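Local coordinates for protein 433aa long hypothetical phosphoribosylglycinamide formyl transferase (Pyrococcus horikoshii, PDB 2DWC) that is of uncharacterised function but has the make-up of a PurT-type ATP-grasp protein and holds adenosine-5'-diphosphate in its pocket, at residues Pro294-Val302 and Phe311-Arg319; His346-Pro357 and Pro379-Ala390. All coordinates share one frame; numbering follows the deposited sequence.

Contact 1. Residues Pro294-Val302 and Phe311-Arg319; sequences PRPHDTGMV and FSEFALHLR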
loop_
_atom_site.group_PDB
_atom_site.type_symbol
_atom_site.label_atom_id
_atom_site.label_comp_id
_atom_site.label_asym_id
_atom_site.label_seq_id
_atom_site.Cartn_x
_atom_site.Cartn_y
_atom_site.Cartn_z
ATOM N N PRO B 294 9.678 21.164 -1.194
ATOM C CA PRO B 294 10.184 20.411 -2.342
ATOM C C PRO B 294 10.233 18.897 -2.112
ATOM O O PRO B 294 11.256 18.259 -2.371
ATOM C CB PRO B 294 11.564 21.034 -2.554
ATOM C CG PRO B 294 12.025 21.223 -1.139
ATOM C CD PRO B 294 10.795 21.742 -0.417
ATOM N N ARG B 295 9.099 18.352 -1.683
ATOM C CA ARG B 295 8.991 16.922 -1.376
ATOM C C ARG B 295 7.568 16.660 -0.982
ATOM O O ARG B 295 6.787 17.599 -0.802
ATOM C CB ARG B 295 9.919 16.613 -0.171
ATOM C CG ARG B 295 9.705 17.477 1.094
ATOM C CD ARG B 295 10.841 17.147 2.129
ATOM N NE ARG B 295 11.422 18.372 2.635
ATOM C CZ ARG B 295 12.559 18.953 2.234
ATOM N NH1 ARG B 295 13.394 18.464 1.271
ATOM N NH2 ARG B 295 12.836 20.113 2.791
ATOM N N PRO B 296 7.206 15.379 -0.814
ATOM C CA PRO B 296 5.857 14.978 -0.403
ATOM C C PRO B 296 5.555 15.759 0.899
ATOM O O PRO B 296 6.454 16.026 1.712
ATOM C CB PRO B 296 6.011 13.482 -0.124
ATOM C CG PRO B 296 7.013 13.035 -1.168
ATOM C CD PRO B 296 8.030 14.204 -1.216
ATOM N N HIS B 297 4.296 16.115 1.096
ATOM C CA HIS B 297 3.886 16.931 2.214
ATOM C C HIS B 297 2.773 16.205 2.983
ATOM O O HIS B 297 1.980 15.459 2.375
ATOM C CB HIS B 297 3.348 18.253 1.633
ATOM C CG HIS B 297 3.112 19.315 2.653
ATOM N ND1 HIS B 297 4.128 19.842 3.423
ATOM C CD2 HIS B 297 1.982 19.971 3.013
ATOM C CE1 HIS B 297 3.634 20.776 4.217
ATOM N NE2 HIS B 297 2.336 20.874 3.989
ATOM N N ASP B 298 2.667 16.459 4.284
ATOM C CA ASP B 298 1.657 15.750 5.043
ATOM C C ASP B 298 0.211 15.862 4.570
ATOM O O ASP B 298 -0.515 14.873 4.603
ATOM C CB ASP B 298 1.777 16.073 6.554
ATOM C CG ASP B 298 1.794 17.564 6.860
ATOM O OD1 ASP B 298 2.176 17.911 8.007
ATOM O OD2 ASP B 298 1.422 18.388 5.991
ATOM N N THR B 299 -0.190 17.024 4.062
ATOM C CA THR B 299 -1.577 17.197 3.611
ATOM C C THR B 299 -1.866 16.243 2.468
ATOM O O THR B 299 -3.008 15.820 2.275
ATOM C CB THR B 299 -1.809 18.638 3.146
ATOM O OG1 THR B 299 -0.935 18.917 2.048
ATOM C CG2 THR B 299 -1.512 19.623 4.325
ATOM N N GLY B 300 -0.809 15.881 1.749
ATOM C CA GLY B 300 -0.927 14.958 0.629
ATOM C C GLY B 300 -1.213 13.520 1.018
ATOM O O GLY B 300 -1.414 12.698 0.140
ATOM N N MET B 301 -1.248 13.199 2.314
ATOM C CA MET B 301 -1.574 11.815 2.694
ATOM C C MET B 301 -2.967 11.444 2.224
ATOM O O MET B 301 -3.274 10.282 2.069
ATOM C CB MET B 301 -1.424 11.578 4.210
ATOM C CG MET B 301 0.062 11.340 4.606
ATOM S SD MET B 301 0.189 10.859 6.362
ATOM C CE MET B 301 0.188 12.448 7.179
ATOM N N VAL B 302 -3.815 12.435 1.970
ATOM C CA VAL B 302 -5.148 12.094 1.439
ATOM C C VAL B 302 -5.051 11.258 0.142
ATOM O O VAL B 302 -5.913 10.403 -0.132
ATOM C CB VAL B 302 -5.966 13.376 1.188
ATOM C CG1 VAL B 302 -5.319 14.245 0.111
ATOM C CG2 VAL B 302 -7.406 12.979 0.759
ATOM N N PHE B 311 -0.264 5.224 -6.989
ATOM C CA PHE B 311 -0.201 6.615 -7.442
ATOM C C PHE B 311 -0.417 7.691 -6.367
ATOM O O PHE B 311 -0.744 8.825 -6.689
ATOM C CB PHE B 311 -1.164 6.815 -8.623
ATOM C CG PHE B 311 -0.661 6.211 -9.901
ATOM C CD1 PHE B 311 -1.234 5.051 -10.429
ATOM C CD2 PHE B 311 0.426 6.796 -10.571
ATOM C CE1 PHE B 311 -0.732 4.489 -11.622
ATOM C CE2 PHE B 311 0.933 6.244 -11.755
ATOM C CZ PHE B 311 0.354 5.092 -12.277
ATOM N N SER B 312 -0.257 7.339 -5.082
ATOM C CA SER B 312 -0.341 8.379 -4.043
ATOM C C SER B 312 0.836 9.326 -4.286
ATOM O O SER B 312 1.708 9.046 -5.112
ATOM C CB SER B 312 -0.117 7.766 -2.635
ATOM O OG SER B 312 1.255 7.331 -2.564
ATOM N N GLU B 313 0.885 10.433 -3.545
ATOM C CA GLU B 313 1.993 11.362 -3.740
ATOM C C GLU B 313 3.333 10.660 -3.493
ATOM O O GLU B 313 4.352 11.075 -4.030
ATOM C CB GLU B 313 1.888 12.615 -2.808
ATOM C CG GLU B 313 1.801 12.274 -1.306
ATOM C CD GLU B 313 2.105 13.490 -0.412
ATOM O OE1 GLU B 313 1.867 13.376 0.819
ATOM O OE2 GLU B 313 2.605 14.523 -0.936
ATOM N N PHE B 314 3.335 9.633 -2.635
ATOM C CA PHE B 314 4.598 8.933 -2.333
ATOM C C PHE B 314 5.103 8.113 -3.494
ATOM O O PHE B 314 6.322 8.094 -3.769
ATOM C CB PHE B 314 4.358 8.073 -1.079
ATOM C CG PHE B 314 3.752 8.868 0.020
ATOM C CD1 PHE B 314 4.464 9.895 0.616
ATOM C CD2 PHE B 314 2.411 8.648 0.392
ATOM C CE1 PHE B 314 3.870 10.727 1.575
ATOM C CE2 PHE B 314 1.801 9.457 1.350
ATOM C CZ PHE B 314 2.529 10.512 1.946
ATOM N N ALA B 315 4.179 7.426 -4.168
ATOM C CA ALA B 315 4.512 6.632 -5.318
ATOM C C ALA B 315 4.816 7.572 -6.504
ATOM O O ALA B 315 5.666 7.242 -7.327
ATOM C CB ALA B 315 3.324 5.688 -5.686
ATOM N N LEU B 316 4.143 8.723 -6.565
ATOM C CA LEU B 316 4.420 9.674 -7.676
ATOM C C LEU B 316 5.846 10.186 -7.489
ATOM O O LEU B 316 6.602 10.288 -8.443
ATOM C CB LEU B 316 3.464 10.859 -7.647
ATOM C CG LEU B 316 2.050 10.477 -8.108
ATOM C CD1 LEU B 316 1.076 11.617 -7.814
ATOM C CD2 LEU B 316 2.068 10.142 -9.628
ATOM N N HIS B 317 6.197 10.511 -6.251
ATOM C CA HIS B 317 7.554 10.997 -5.970
ATOM C C HIS B 317 8.573 9.928 -6.321
ATOM O O HIS B 317 9.574 10.201 -6.971
ATOM C CB HIS B 317 7.682 11.320 -4.466
ATOM C CG HIS B 317 8.890 12.122 -4.098
ATOM N ND1 HIS B 317 9.225 13.311 -4.713
ATOM C CD2 HIS B 317 9.806 11.931 -3.118
ATOM C CE1 HIS B 317 10.285 13.830 -4.116
ATOM N NE2 HIS B 317 10.662 13.012 -3.142
ATOM N N LEU B 318 8.352 8.710 -5.831
ATOM C CA LEU B 318 9.311 7.634 -6.081
ATOM C C LEU B 318 9.509 7.387 -7.586
ATOM O O LEU B 318 10.635 7.245 -8.080
ATOM C CB LEU B 318 8.836 6.338 -5.408
ATOM C CG LEU B 318 9.762 5.142 -5.667
ATOM C CD1 LEU B 318 11.117 5.380 -4.987
ATOM C CD2 LEU B 318 9.109 3.865 -5.123
ATOM N N ARG B 319 8.402 7.290 -8.303
ATOM C CA ARG B 319 8.521 7.057 -9.745
ATOM C C ARG B 319 9.299 8.188 -10.395
ATOM O O ARG B 319 10.213 7.956 -11.190
ATOM C CB ARG B 319 7.112 6.926 -10.372
ATOM C CG ARG B 319 6.494 5.521 -10.026
ATOM C CD ARG B 319 5.029 5.432 -10.375
ATOM N NE ARG B 319 4.826 5.496 -11.816
ATOM C CZ ARG B 319 4.104 4.621 -12.536
ATOM N NH1 ARG B 319 3.515 3.581 -11.974
ATOM N NH2 ARG B 319 3.934 4.816 -13.850
#

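Contact 2. Residues His346-Pro357 and Pro379-Ala390; sequences HVIKAKVSGYSP and PEAYVGRRLGIA. With SO4 (sulfate ion), chain F.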
loop_
_atom_site.group_PDB
_atom_site.type_symbol
_atom_site.label_atom_id
_atom_site.label_comp_id
_atom_site.label_asym_id
_atom_site.label_seq_id
_atom_site.Cartn_x
_atom_site.Cartn_y
_atom_site.Cartn_z
ATOM N N HIS B 346 -7.752 12.847 8.673
ATOM C CA HIS B 346 -7.775 13.604 9.906
ATOM C C HIS B 346 -6.660 12.983 10.764
ATOM O O HIS B 346 -6.556 11.753 10.869
ATOM C CB HIS B 346 -9.126 13.510 10.621
ATOM C CG HIS B 346 -9.265 14.523 11.714
ATOM N ND1 HIS B 346 -8.564 14.436 12.902
ATOM C CD2 HIS B 346 -9.941 15.702 11.759
ATOM C CE1 HIS B 346 -8.796 15.518 13.629
ATOM N NE2 HIS B 346 -9.623 16.302 12.957
ATOM N N VAL B 347 -5.802 13.822 11.330
ATOM C CA VAL B 347 -4.705 13.300 12.147
ATOM C C VAL B 347 -5.147 12.659 13.445
ATOM O O VAL B 347 -6.252 12.904 13.944
ATOM C CB VAL B 347 -3.682 14.436 12.481
ATOM C CG1 VAL B 347 -3.211 15.084 11.177
ATOM C CG2 VAL B 347 -4.328 15.490 13.408
ATOM N N ILE B 348 -4.278 11.777 13.953
ATOM C CA ILE B 348 -4.466 11.111 15.245
ATOM C C ILE B 348 -3.205 11.566 15.974
ATOM O O ILE B 348 -2.084 11.118 15.667
ATOM C CB ILE B 348 -4.499 9.580 15.095
ATOM C CG1 ILE B 348 -5.749 9.169 14.263
ATOM C CG2 ILE B 348 -4.570 8.948 16.470
ATOM C CD1 ILE B 348 -5.743 7.682 13.858
ATOM N N LYS B 349 -3.379 12.503 16.909
ATOM C CA LYS B 349 -2.225 13.080 17.616
ATOM C C LYS B 349 -2.187 12.722 19.077
ATOM O O LYS B 349 -3.228 12.608 19.713
ATOM C CB LYS B 349 -2.224 14.609 17.505
ATOM C CG LYS B 349 -2.344 15.147 16.098
ATOM C CD LYS B 349 -1.751 16.550 15.995
ATOM C CE LYS B 349 -2.200 17.431 17.161
ATOM N NZ LYS B 349 -1.372 18.674 17.224
ATOM N N ALA B 350 -0.977 12.569 19.618
ATOM C CA ALA B 350 -0.853 12.198 21.023
ATOM C C ALA B 350 -1.083 13.412 21.895
ATOM O O ALA B 350 -0.620 14.510 21.568
ATOM C CB ALA B 350 0.557 11.625 21.308
ATOM N N LYS B 351 -1.769 13.183 23.005
ATOM C CA LYS B 351 -2.051 14.232 23.979
ATOM C C LYS B 351 -1.188 13.950 25.207
ATOM O O LYS B 351 -1.245 14.674 26.198
ATOM C CB LYS B 351 -3.522 14.215 24.369
ATOM C CG LYS B 351 -4.442 14.811 23.339
ATOM C CD LYS B 351 -4.125 16.284 23.137
ATOM C CE LYS B 351 -5.310 17.013 22.496
ATOM N NZ LYS B 351 -5.103 18.494 22.399
ATOM N N VAL B 352 -0.400 12.880 25.134
ATOM C CA VAL B 352 0.494 12.518 26.217
ATOM C C VAL B 352 1.819 12.026 25.660
ATOM O O VAL B 352 1.971 11.862 24.458
ATOM C CB VAL B 352 -0.123 11.435 27.117
ATOM C CG1 VAL B 352 -1.441 11.937 27.685
ATOM C CG2 VAL B 352 -0.318 10.151 26.333
ATOM N N SER B 353 2.795 11.830 26.527
ATOM C CA SER B 353 4.091 11.364 26.072
ATOM C C SER B 353 4.344 9.983 26.675
ATOM O O SER B 353 3.583 9.517 27.557
ATOM C CB SER B 353 5.183 12.335 26.528
ATOM O OG SER B 353 5.366 12.233 27.932
ATOM N N GLY B 354 5.398 9.326 26.184
ATOM C CA GLY B 354 5.770 8.037 26.706
ATOM C C GLY B 354 6.057 6.991 25.651
ATOM O O GLY B 354 5.753 7.160 24.471
ATOM N N TYR B 355 6.642 5.893 26.100
ATOM C CA TYR B 355 6.987 4.796 25.207
ATOM C C TYR B 355 5.853 3.815 25.002
ATOM O O TYR B 355 4.900 3.772 25.797
ATOM C CB TYR B 355 8.184 4.060 25.801
ATOM C CG TYR B 355 9.242 3.739 24.808
ATOM C CD1 TYR B 355 9.285 2.484 24.189
ATOM C CD2 TYR B 355 10.184 4.693 24.448
ATOM C CE1 TYR B 355 10.255 2.200 23.240
ATOM C CE2 TYR B 355 11.162 4.423 23.476
ATOM C CZ TYR B 355 11.193 3.182 22.884
ATOM O OH TYR B 355 12.150 2.864 21.962
ATOM N N SER B 356 5.952 3.039 23.915
ATOM C CA SER B 356 4.987 1.957 23.604
ATOM C C SER B 356 3.535 2.431 23.499
ATOM O O SER B 356 2.665 1.964 24.244
ATOM C CB SER B 356 5.073 0.843 24.687
ATOM O OG SER B 356 6.456 0.471 24.912
ATOM N N PRO B 357 3.249 3.323 22.545
ATOM C CA PRO B 357 1.858 3.806 22.428
ATOM C C PRO B 357 0.860 2.703 22.129
ATOM O O PRO B 357 1.218 1.641 21.534
ATOM C CB PRO B 357 1.927 4.820 21.266
ATOM C CG PRO B 357 3.426 5.279 21.281
ATOM C CD PRO B 357 4.145 3.961 21.553
ATOM N N PRO B 379 7.722 4.497 18.034
ATOM C CA PRO B 379 7.897 3.844 19.336
ATOM C C PRO B 379 7.668 4.662 20.566
ATOM O O PRO B 379 7.490 4.101 21.654
ATOM C CB PRO B 379 9.334 3.266 19.295
ATOM C CG PRO B 379 10.005 3.945 18.150
ATOM C CD PRO B 379 8.973 4.639 17.279
ATOM N N GLU B 380 7.662 5.964 20.404
ATOM C CA GLU B 380 7.452 6.828 21.567
ATOM C C GLU B 380 6.569 7.998 21.173
ATOM O O GLU B 380 6.623 8.482 20.044
ATOM C CB GLU B 380 8.811 7.358 22.057
ATOM C CG GLU B 380 8.645 8.491 23.065
ATOM C CD GLU B 380 9.908 8.821 23.848
ATOM O OE1 GLU B 380 9.833 9.681 24.749
ATOM O OE2 GLU B 380 10.960 8.231 23.572
ATOM N N ALA B 381 5.776 8.472 22.118
ATOM C CA ALA B 381 4.922 9.617 21.847
ATOM C C ALA B 381 5.389 10.833 22.625
ATOM O O ALA B 381 6.003 10.725 23.691
ATOM C CB ALA B 381 3.502 9.306 22.265
ATOM N N TYR B 382 5.147 11.994 22.057
ATOM C CA TYR B 382 5.408 13.223 22.823
ATOM C C TYR B 382 4.132 14.051 22.589
ATOM O O TYR B 382 3.395 13.815 21.608
ATOM C CB TYR B 382 6.701 13.924 22.391
ATOM C CG TYR B 382 6.741 14.418 20.973
ATOM C CD1 TYR B 382 5.892 15.443 20.550
ATOM C CD2 TYR B 382 7.631 13.872 20.047
ATOM C CE1 TYR B 382 5.921 15.911 19.237
ATOM C CE2 TYR B 382 7.673 14.342 18.727
ATOM C CZ TYR B 382 6.809 15.360 18.331
ATOM O OH TYR B 382 6.797 15.823 17.027
ATOM N N VAL B 383 3.832 14.996 23.479
ATOM C CA VAL B 383 2.605 15.774 23.311
ATOM C C VAL B 383 2.625 16.491 21.974
ATOM O O VAL B 383 3.567 17.212 21.650
ATOM C CB VAL B 383 2.417 16.802 24.457
ATOM C CG1 VAL B 383 1.190 17.696 24.156
ATOM C CG2 VAL B 383 2.203 16.049 25.772
ATOM N N GLY B 384 1.571 16.265 21.189
ATOM C CA GLY B 384 1.494 16.866 19.875
ATOM C C GLY B 384 2.065 15.985 18.765
ATOM O O GLY B 384 1.951 16.335 17.601
ATOM N N ARG B 385 2.691 14.857 19.095
ATOM C CA ARG B 385 3.263 14.026 18.015
ATOM C C ARG B 385 2.154 13.351 17.197
ATOM O O ARG B 385 1.211 12.825 17.760
ATOM C CB ARG B 385 4.184 12.936 18.591
ATOM C CG ARG B 385 5.063 12.222 17.530
ATOM C CD ARG B 385 6.035 11.191 18.131
ATOM N NE ARG B 385 7.240 11.205 17.283
ATOM C CZ ARG B 385 8.342 10.507 17.520
ATOM N NH1 ARG B 385 8.415 9.711 18.585
ATOM N NH2 ARG B 385 9.382 10.627 16.699
ATOM N N ARG B 386 2.276 13.353 15.868
ATOM C CA ARG B 386 1.265 12.693 15.051
ATOM C C ARG B 386 1.605 11.202 15.044
ATOM O O ARG B 386 2.697 10.818 14.591
ATOM C CB ARG B 386 1.341 13.192 13.620
ATOM C CG ARG B 386 0.143 12.807 12.815
ATOM C CD ARG B 386 0.294 13.422 11.416
ATOM N NE ARG B 386 0.234 14.883 11.489
ATOM C CZ ARG B 386 0.966 15.708 10.743
ATOM N NH1 ARG B 386 1.831 15.229 9.860
ATOM N NH2 ARG B 386 0.822 17.022 10.875
ATOM N N LEU B 387 0.675 10.383 15.525
ATOM C CA LEU B 387 0.883 8.931 15.605
ATOM C C LEU B 387 0.165 8.149 14.525
ATOM O O LEU B 387 0.444 6.944 14.327
ATOM C CB LEU B 387 0.441 8.419 16.988
ATOM C CG LEU B 387 1.254 9.025 18.133
ATOM C CD1 LEU B 387 0.868 8.281 19.450
ATOM C CD2 LEU B 387 2.773 8.880 17.835
ATOM N N GLY B 388 -0.763 8.799 13.810
ATOM C CA GLY B 388 -1.452 8.072 12.745
ATOM C C GLY B 388 -2.437 8.975 12.042
ATOM O O GLY B 388 -2.442 10.187 12.294
ATOM N N ILE B 389 -3.242 8.412 11.148
ATOM C CA ILE B 389 -4.280 9.206 10.478
ATOM C C ILE B 389 -5.508 8.351 10.222
ATOM O O ILE B 389 -5.410 7.134 10.064
ATOM C CB ILE B 389 -3.888 9.734 9.049
ATOM C CG1 ILE B 389 -3.307 8.577 8.198
ATOM C CG2 ILE B 389 -2.990 10.950 9.156
ATOM C CD1 ILE B 389 -3.322 8.889 6.707
ATOM N N ALA B 390 -6.671 8.997 10.195
ATOM C CA ALA B 390 -7.876 8.317 9.757
ATOM C C ALA B 390 -8.005 8.755 8.274
ATOM O O ALA B 390 -7.720 9.914 7.933
ATOM C CB ALA B 390 -9.123 8.823 10.560
HETATM S S SO4 F . 8.317 13.379 14.528
HETATM O O1 SO4 F . 8.298 14.347 15.673
HETATM O O2 SO4 F . 8.254 14.154 13.245
HETATM O O3 SO4 F . 9.583 12.573 14.582
HETATM O O4 SO4 F . 7.138 12.461 14.644
#

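Contact 1. Residues Pro294-Val302 and Phe311-Arg319
Glu313 reaches from the first turn of helix 313-322 into the bend of Pro294-Val302. Its CB already points at that loop, and CG, set between the backbone N and the carbonyl carbon (chi1 56°), lies 3.6 Å from Gly300 O and also sits over the centre of one face of the Phe314 ring. The chain then runs out extended, bringing CD to 3.5 Å from Gly300 CA, where no side chain stands in the way. At the tip OE2 accepts from His297 N at 3.1 Å, on its syn side and 24° out of the carboxylate plane, and touches Pro296 CA. Glu313 OE1 sits 2.6 Å from His297 O. The loop being held follows strand 286-293 of the ATP-grasp domain, whose Asn290 and Glu291 line the ADP pocket; the His297 side chain itself is about 7 Å from the nucleotide. One turn along the helix, His317 presents a ring face to Pro296: CD stands 3.4 Å from the ring centroid, only 10° off the normal, a CH-pi contact. The ring's ND1 is bonded to Ile275 N of strand 274-283, which helps fix its rotation. Phe314 fills in beside these two, taking Pro296 CB obliquely and, at its edge, Met301 CG, 3.7 Å from Phe314 CZ. Ser312 OG caps the helix start through weak bonds from Phe314 N and Ala315 N.

Contact 2. Residues His346-Pro357 and Pro379-Ala390
Ile348 O takes two donors from the facing strand: Leu387 N at 2.9 Å, nearly in line with the carbonyl, and Gly388 N at 3.3 Å, in the carbonyl plane on a lone pair. Around this double acceptor the ladder runs from the His346-Ala390 pair, bonded both ways, to Ala350, whose N and O bond to Arg385 O and Gly384 N. Gly354 and Ala381 are likewise bonded both ways, and Ser356 N donates to Pro379 O. Between the two bonded stretches lies an apolar patch: Ala350 CB meets Ala381 CB and, at 3.8 Å, Leu387 CD1, which also touches Pro357 CB. At the far end Pro379 O stands 3.5 Å above the centre of the Tyr355 ring, and Glu380 OE2 lies at the ring's edge, the carboxylate plane turned 55° from it. On the face of Val347 and Ile389, Arg386 crosses Val347 at about a right angle, its NE buried without a polar partner and 3.5 Å from Val347 CG1; its NH2 forms a salt bridge with Asp241 OD2.

Behind these contacts, a type II turn from Tyr382 to Arg385 reverses the chain, with Gly384 at its third position. Arg385 CB lies over the Tyr382 ring face. With CG trans to the backbone N (chi1 -167°), the side chain runs on to Glu380 O, which takes a bond from NH1, while NE and NH2 hold a sulfate ion, probably from the crystallisation liquor, that Tyr382 OH and Lys378 also bind. Across the subunit boundary, Ser356 OG bonds to Asp17 of the second subunit. The one-residue slip between Ile348 and Lys349, with Leu387 and Gly388 both facing Ile348, is a classic beta bulge between antiparallel strands 343-349 and 386-393, in the PurT C-terminal part of a larger mixed sheet.

Contact 1 is a buried loop-to-helix junction about 7 Å from the chain centre, whereas contact 2, centred about 19 Å out, runs from buried strands to an exposed turn. Their chemistry follows: the first depends on one carboxylate and on ring packing, the second on a ladder of backbone bonds, with a sulfate held near the surface. Although their centres are 22 Å apart, they meet directly. Asp298 OD1 forms a salt bridge with Arg386 NH1 at 3.3 Å, and Met301 CE packs on Ile389 CG2. Strand 241-247 is shared, Tyr242 touching Asp298 and Met301 as well as Val347 and Arg386. Both contacts also reach the second subunit.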